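Local coordinates for viral macrophage inflammatory protein 2 (PDB 2FHT), which binds a wide range of chemokine receptors, human CXCR4 among them, and blocks infection by several strains of HIV-1, at residues Leu13-Arg18 with Cys35-Val40; Ser26-Thr31 with Lys61-Leu66. All coordinates share one frame; numbering follows the deposited sequence.

Contact 1 of 2, residues Leu13-Arg18 with Cys35-Val40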
loop_
_atom_site.group_PDB
_atom_site.type_symbol
_atom_site.label_atom_id
_atom_site.label_comp_id
_atom_site.label_asym_id
_atom_site.label_seq_id
_atom_site.Cartn_x
_atom_site.Cartn_y
_atom_site.Cartn_z
ATOM N N LEU A 13 -8.741 -4.674 2.928
ATOM C CA LEU A 13 -10.150 -4.732 3.268
ATOM C C LEU A 13 -10.586 -3.494 4.028
ATOM O O LEU A 13 -11.738 -3.384 4.417
ATOM C CB LEU A 13 -10.425 -5.994 4.081
ATOM C CG LEU A 13 -9.989 -7.292 3.395
ATOM C CD1 LEU A 13 -10.401 -8.499 4.251
ATOM C CD2 LEU A 13 -10.636 -7.352 2.015
ATOM N N GLY A 14 -9.659 -2.549 4.170
ATOM C CA GLY A 14 -9.898 -1.300 4.875
ATOM C C GLY A 14 -8.698 -0.396 4.632
ATOM O O GLY A 14 -7.644 -0.860 4.181
ATOM N N TYR A 15 -8.815 0.883 4.961
ATOM C CA TYR A 15 -7.723 1.823 4.716
ATOM C C TYR A 15 -7.291 2.684 5.914
ATOM O O TYR A 15 -8.082 2.954 6.822
ATOM C CB TYR A 15 -8.140 2.778 3.604
ATOM C CG TYR A 15 -8.712 2.138 2.376
ATOM C CD1 TYR A 15 -7.944 1.303 1.584
ATOM C CD2 TYR A 15 -9.977 2.473 1.937
ATOM C CE1 TYR A 15 -8.413 0.828 0.372
ATOM C CE2 TYR A 15 -10.459 2.003 0.732
ATOM C CZ TYR A 15 -9.671 1.187 -0.052
ATOM O OH TYR A 15 -10.141 0.743 -1.273
ATOM N N GLN A 16 -6.023 3.089 5.917
ATOM C CA GLN A 16 -5.482 3.981 6.939
ATOM C C GLN A 16 -6.151 5.300 6.594
ATOM O O GLN A 16 -5.963 5.800 5.501
ATOM C CB GLN A 16 -3.977 4.139 6.742
ATOM C CG GLN A 16 -3.289 4.972 7.797
ATOM C CD GLN A 16 -2.922 4.159 9.026
ATOM O OE1 GLN A 16 -3.669 3.267 9.443
ATOM N NE2 GLN A 16 -1.762 4.460 9.615
ATOM N N LYS A 17 -6.938 5.865 7.502
ATOM C CA LYS A 17 -7.649 7.118 7.215
ATOM C C LYS A 17 -6.769 8.369 7.180
ATOM O O LYS A 17 -6.803 9.152 6.230
ATOM C CB LYS A 17 -8.783 7.344 8.224
ATOM C CG LYS A 17 -9.260 6.107 8.973
ATOM C CD LYS A 17 -8.340 5.784 10.159
ATOM C CE LYS A 17 -8.991 4.771 11.101
ATOM N NZ LYS A 17 -10.351 5.215 11.530
ATOM N N ARG A 18 -6.050 8.588 8.271
ATOM C CA ARG A 18 -5.163 9.733 8.426
ATOM C C ARG A 18 -3.894 9.574 7.599
ATOM O O ARG A 18 -3.219 8.558 7.685
ATOM C CB ARG A 18 -4.795 9.879 9.912
ATOM C CG ARG A 18 -4.456 8.517 10.561
ATOM C CD ARG A 18 -4.256 8.564 12.077
ATOM N NE ARG A 18 -4.019 7.231 12.653
ATOM C CZ ARG A 18 -2.869 6.556 12.574
ATOM N NH1 ARG A 18 -1.820 7.064 11.936
ATOM N NH2 ARG A 18 -2.760 5.372 13.162
ATOM N N CYS A 35 -8.289 -8.019 -6.279
ATOM C CA CYS A 35 -8.847 -7.698 -4.955
ATOM C C CYS A 35 -10.070 -6.821 -5.195
ATOM O O CYS A 35 -10.098 -6.029 -6.145
ATOM C CB CYS A 35 -7.867 -6.891 -4.091
ATOM S SG CYS A 35 -6.378 -7.739 -3.501
ATOM N N SER A 36 -11.048 -6.911 -4.302
ATOM C CA SER A 36 -12.268 -6.118 -4.448
ATOM C C SER A 36 -11.974 -4.637 -4.319
ATOM O O SER A 36 -12.279 -3.862 -5.217
ATOM C CB SER A 36 -13.317 -6.535 -3.418
ATOM O OG SER A 36 -14.586 -5.999 -3.756
ATOM N N LYS A 37 -11.378 -4.248 -3.200
ATOM C CA LYS A 37 -11.051 -2.852 -2.966
ATOM C C LYS A 37 -9.703 -2.547 -3.580
ATOM O O LYS A 37 -8.759 -3.288 -3.392
ATOM C CB LYS A 37 -11.019 -2.553 -1.461
ATOM C CG LYS A 37 -12.394 -2.529 -0.811
ATOM C CD LYS A 37 -12.377 -2.607 0.717
ATOM C CE LYS A 37 -11.806 -1.366 1.371
ATOM N NZ LYS A 37 -10.324 -1.450 1.450
ATOM N N PRO A 38 -9.632 -1.520 -4.429
ATOM C CA PRO A 38 -8.356 -1.158 -5.053
ATOM C C PRO A 38 -7.438 -0.486 -4.024
ATOM O O PRO A 38 -7.720 0.638 -3.565
ATOM C CB PRO A 38 -8.783 -0.160 -6.130
ATOM C CG PRO A 38 -10.013 0.467 -5.550
ATOM C CD PRO A 38 -10.740 -0.724 -4.978
ATOM N N GLY A 39 -6.306 -1.115 -3.726
ATOM C CA GLY A 39 -5.415 -0.528 -2.743
ATOM C C GLY A 39 -3.925 -0.636 -2.950
ATOM O O GLY A 39 -3.446 -1.227 -3.902
ATOM N N VAL A 40 -3.187 0.087 -2.126
ATOM C CA VAL A 40 -1.733 0.031 -2.173
ATOM C C VAL A 40 -1.258 -0.193 -0.754
ATOM O O VAL A 40 -1.921 0.213 0.197
ATOM C CB VAL A 40 -1.071 1.322 -2.748
ATOM C CG1 VAL A 40 -1.416 1.516 -4.235
ATOM C CG2 VAL A 40 -1.454 2.515 -1.939
#
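Lys37 and Tyr15 meet in a cation-pi contact that illustrates how a lysine can join two loops by more than its charge. The ammonium nitrogen NZ of Lys37 lies over one face of the Tyr15 ring, 3.3 Å from the ring centroid and 23° off the normal. It sits nearer the hydroxyl end than the CG end, with NZ 3.1 Å from CZ of Tyr15. The two side chains approach from opposite directions. The bend at chi3 (68°) carries CE of Lys37 over the Tyr15 ring in a CH-pi contact, 4.0 Å from the centroid of that ring, and the bend at chi4 (-85°) turns NZ onto the same face.

The ammonium group has a backbone acceptor: Lys37 NZ is hydrogen-bonded to the carbonyl of Cys12, just ahead of Leu13. The N of Gly14, itself a donor, is merely a close neighbour of that ammonium group.

In the chemokine fold this is where the N-loop, following the adjacent cysteines Cys11 and Cys12, passes the turn that leads into strand 39-44. Cys35 ties that turn to Cys11 through one of the two disulfides, and Gln16 pairs through its backbone with Cys51, whose disulfide partner is Cys12.

Van der Waals packing completes the contact. The aliphatic part of Lys37 runs beside the Leu13-Gly14 peptide, with CE 3.6 Å from C of Leu13. The phenolic OH of Tyr15 lies 3.4 Å from CB of Lys37 and 4.0 Å from CD of Pro38, while the tyrosine side chain also touches Asp53 of strand 49-53.

Contact 2 of 2, residues Ser26-Thr31 with Lys61-Leu66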
loop_
_atom_site.group_PDB
_atom_site.type_symbol
_atom_site.label_atom_id
_atom_site.label_comp_id
_atom_site.label_asym_id
_atom_site.label_seq_id
_atom_site.Cartn_x
_atom_site.Cartn_y
_atom_site.Cartn_z
ATOM N N SER A 26 9.153 3.570 3.720
ATOM C CA SER A 26 10.263 3.197 2.870
ATOM C C SER A 26 9.881 2.957 1.392
ATOM O O SER A 26 10.570 3.436 0.490
ATOM C CB SER A 26 11.006 1.992 3.460
ATOM O OG SER A 26 10.391 0.770 3.108
ATOM N N SER A 27 8.755 2.296 1.142
ATOM C CA SER A 27 8.317 2.008 -0.224
ATOM C C SER A 27 6.868 1.573 -0.227
ATOM O O SER A 27 6.190 1.611 0.803
ATOM C CB SER A 27 9.157 0.869 -0.817
ATOM O OG SER A 27 9.036 -0.314 -0.033
ATOM N N TRP A 28 6.380 1.146 -1.382
ATOM C CA TRP A 28 4.999 0.688 -1.463
ATOM C C TRP A 28 4.860 -0.343 -2.577
ATOM O O TRP A 28 5.755 -0.483 -3.414
ATOM C CB TRP A 28 4.051 1.867 -1.741
ATOM C CG TRP A 28 4.239 2.509 -3.110
ATOM C CD1 TRP A 28 5.164 3.455 -3.457
ATOM C CD2 TRP A 28 3.481 2.246 -4.292
ATOM N NE1 TRP A 28 5.023 3.795 -4.775
ATOM C CE2 TRP A 28 3.997 3.076 -5.311
ATOM C CE3 TRP A 28 2.410 1.388 -4.588
ATOM C CZ2 TRP A 28 3.481 3.069 -6.609
ATOM C CZ3 TRP A 28 1.905 1.382 -5.873
ATOM C CH2 TRP A 28 2.436 2.221 -6.869
ATOM N N TYR A 29 3.749 -1.078 -2.574
ATOM C CA TYR A 29 3.487 -2.045 -3.627
ATOM C C TYR A 29 1.984 -2.153 -3.779
ATOM O O TYR A 29 1.248 -1.950 -2.804
ATOM C CB TYR A 29 4.142 -3.395 -3.339
ATOM C CG TYR A 29 3.771 -4.025 -2.028
ATOM C CD1 TYR A 29 4.520 -3.778 -0.877
ATOM C CD2 TYR A 29 2.720 -4.928 -1.947
ATOM C CE1 TYR A 29 4.235 -4.427 0.327
ATOM C CE2 TYR A 29 2.430 -5.584 -0.760
ATOM C CZ TYR A 29 3.188 -5.334 0.375
ATOM O OH TYR A 29 2.902 -6.009 1.542
ATOM N N PRO A 30 1.502 -2.334 -5.025
ATOM C CA PRO A 30 0.059 -2.450 -5.273
ATOM C C PRO A 30 -0.436 -3.822 -4.901
ATOM O O PRO A 30 0.355 -4.749 -4.781
ATOM C CB PRO A 30 -0.055 -2.223 -6.783
ATOM C CG PRO A 30 1.209 -2.795 -7.310
ATOM C CD PRO A 30 2.275 -2.451 -6.280
ATOM N N THR A 31 -1.719 -3.914 -4.587
ATOM C CA THR A 31 -2.335 -5.204 -4.293
ATOM C C THR A 31 -2.806 -5.754 -5.652
ATOM O O THR A 31 -2.750 -5.057 -6.690
ATOM C CB THR A 31 -3.540 -5.100 -3.322
ATOM O OG1 THR A 31 -4.469 -4.133 -3.796
ATOM C CG2 THR A 31 -3.092 -4.708 -1.958
ATOM N N LYS A 61 0.291 10.836 -3.882
ATOM C CA LYS A 61 1.440 11.696 -3.643
ATOM C C LYS A 61 2.561 10.812 -3.124
ATOM O O LYS A 61 3.706 10.897 -3.566
ATOM C CB LYS A 61 1.081 12.724 -2.562
ATOM C CG LYS A 61 1.401 14.160 -2.903
ATOM C CD LYS A 61 0.813 15.070 -1.841
ATOM C CE LYS A 61 -0.701 14.903 -1.738
ATOM N NZ LYS A 61 -1.294 15.680 -0.608
ATOM N N LEU A 62 2.242 9.980 -2.145
ATOM C CA LEU A 62 3.252 9.080 -1.606
ATOM C C LEU A 62 3.698 8.093 -2.685
ATOM O O LEU A 62 4.843 7.664 -2.699
ATOM C CB LEU A 62 2.704 8.316 -0.394
ATOM C CG LEU A 62 2.615 9.100 0.926
ATOM C CD1 LEU A 62 1.855 8.305 1.971
ATOM C CD2 LEU A 62 4.031 9.441 1.402
ATOM N N MET A 63 2.766 7.688 -3.541
ATOM C CA MET A 63 3.072 6.760 -4.611
ATOM C C MET A 63 4.083 7.396 -5.560
ATOM O O MET A 63 4.954 6.705 -6.095
ATOM C CB MET A 63 1.794 6.360 -5.345
ATOM C CG MET A 63 0.908 5.430 -4.543
ATOM S SD MET A 63 -0.774 5.307 -5.206
ATOM C CE MET A 63 -0.542 4.388 -6.690
ATOM N N GLN A 64 3.974 8.713 -5.738
ATOM C CA GLN A 64 4.889 9.469 -6.590
ATOM C C GLN A 64 6.252 9.522 -5.931
ATOM O O GLN A 64 7.254 9.153 -6.530
ATOM C CB GLN A 64 4.445 10.920 -6.737
ATOM C CG GLN A 64 3.315 11.216 -7.678
ATOM C CD GLN A 64 3.169 12.722 -7.914
ATOM O OE1 GLN A 64 2.609 13.145 -8.915
ATOM N NE2 GLN A 64 3.733 13.530 -7.021
ATOM N N GLN A 65 6.300 10.041 -4.708
ATOM C CA GLN A 65 7.579 10.174 -4.013
ATOM C C GLN A 65 8.310 8.936 -3.534
ATOM O O GLN A 65 9.529 8.969 -3.380
ATOM C CB GLN A 65 7.481 11.194 -2.886
ATOM C CG GLN A 65 6.228 11.134 -2.081
ATOM C CD GLN A 65 6.083 12.354 -1.185
ATOM O OE1 GLN A 65 6.202 12.257 0.035
ATOM N NE2 GLN A 65 5.836 13.515 -1.800
ATOM N N LEU A 66 7.580 7.851 -3.269
ATOM C CA LEU A 66 8.216 6.635 -2.796
ATOM C C LEU A 66 8.449 5.654 -3.935
ATOM O O LEU A 66 7.746 5.699 -4.944
ATOM C CB LEU A 66 7.336 5.950 -1.742
ATOM C CG LEU A 66 7.123 6.612 -0.377
ATOM C CD1 LEU A 66 6.081 5.814 0.373
ATOM C CD2 LEU A 66 8.415 6.677 0.422
#
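Ser27 and Leu66 bring the two backbones together, their CA atoms 5.3 Å apart where the final turn of helix 57-65 comes up against edge strand 25-30. Leu66 is the first residue to leave helical geometry, although its N still bonds to the carbonyl of Leu62. On the strand, a classic beta bulge sets Ser26 and Ser27 opposite the single residue Leu43, just before Trp28 turns its side chain toward the helix.

The indole of Trp28 carries most of the contact. NE1 of Trp28 is shared by two weak hydrogen bonds, to O of Met63 at 3.2 Å and to O of Leu66 at 3.3 Å. Both are bent, with N-H...O angles of 129° and 138°, as expected when one hydrogen is divided between two carbonyls. Met63 covers one face: its CG stands 3.9 Å from the centroid of the six-membered ring of Trp28, nearly on the normal, and SD makes a more distant Met-aromatic contact. The turn at chi3 (71°) brings CE of Met63 back to 3.7 Å from CH2 of Trp28. At the pyrrole end, CB of Leu66 packs 3.7 Å from CD1 of Trp28, while CD2 of Leu66 reaches the carbonyl of Ser26.

Leu62 and Leu66 also touch Phe42 and Leu25, extending the packing onto the sheet: the C-terminal helix lying across a three-stranded antiparallel sheet is the hallmark of the chemokine fold.

Contact 1 and contact 2 lie on opposite sides of the centre of the chain, about 14 Å apart between their centres. Their segments alternate along the chain: 13-18, 26-31, 35-40, 61-66. Strands 25-30 and 39-44, consecutive in sequence and adjacent in the antiparallel sheet, connect them. The contacts also touch directly: Val40 CG1 packs 3.7 Å from CZ3 of Trp28, and Gly39 O probably accepts a hydrogen bond from Thr31 OG1. The sheet thus joins the N-loop region of contact 1 to the C-terminal helix of contact 2 within a small chemokine domain, with the two contacts on neighbouring strands of one sheet.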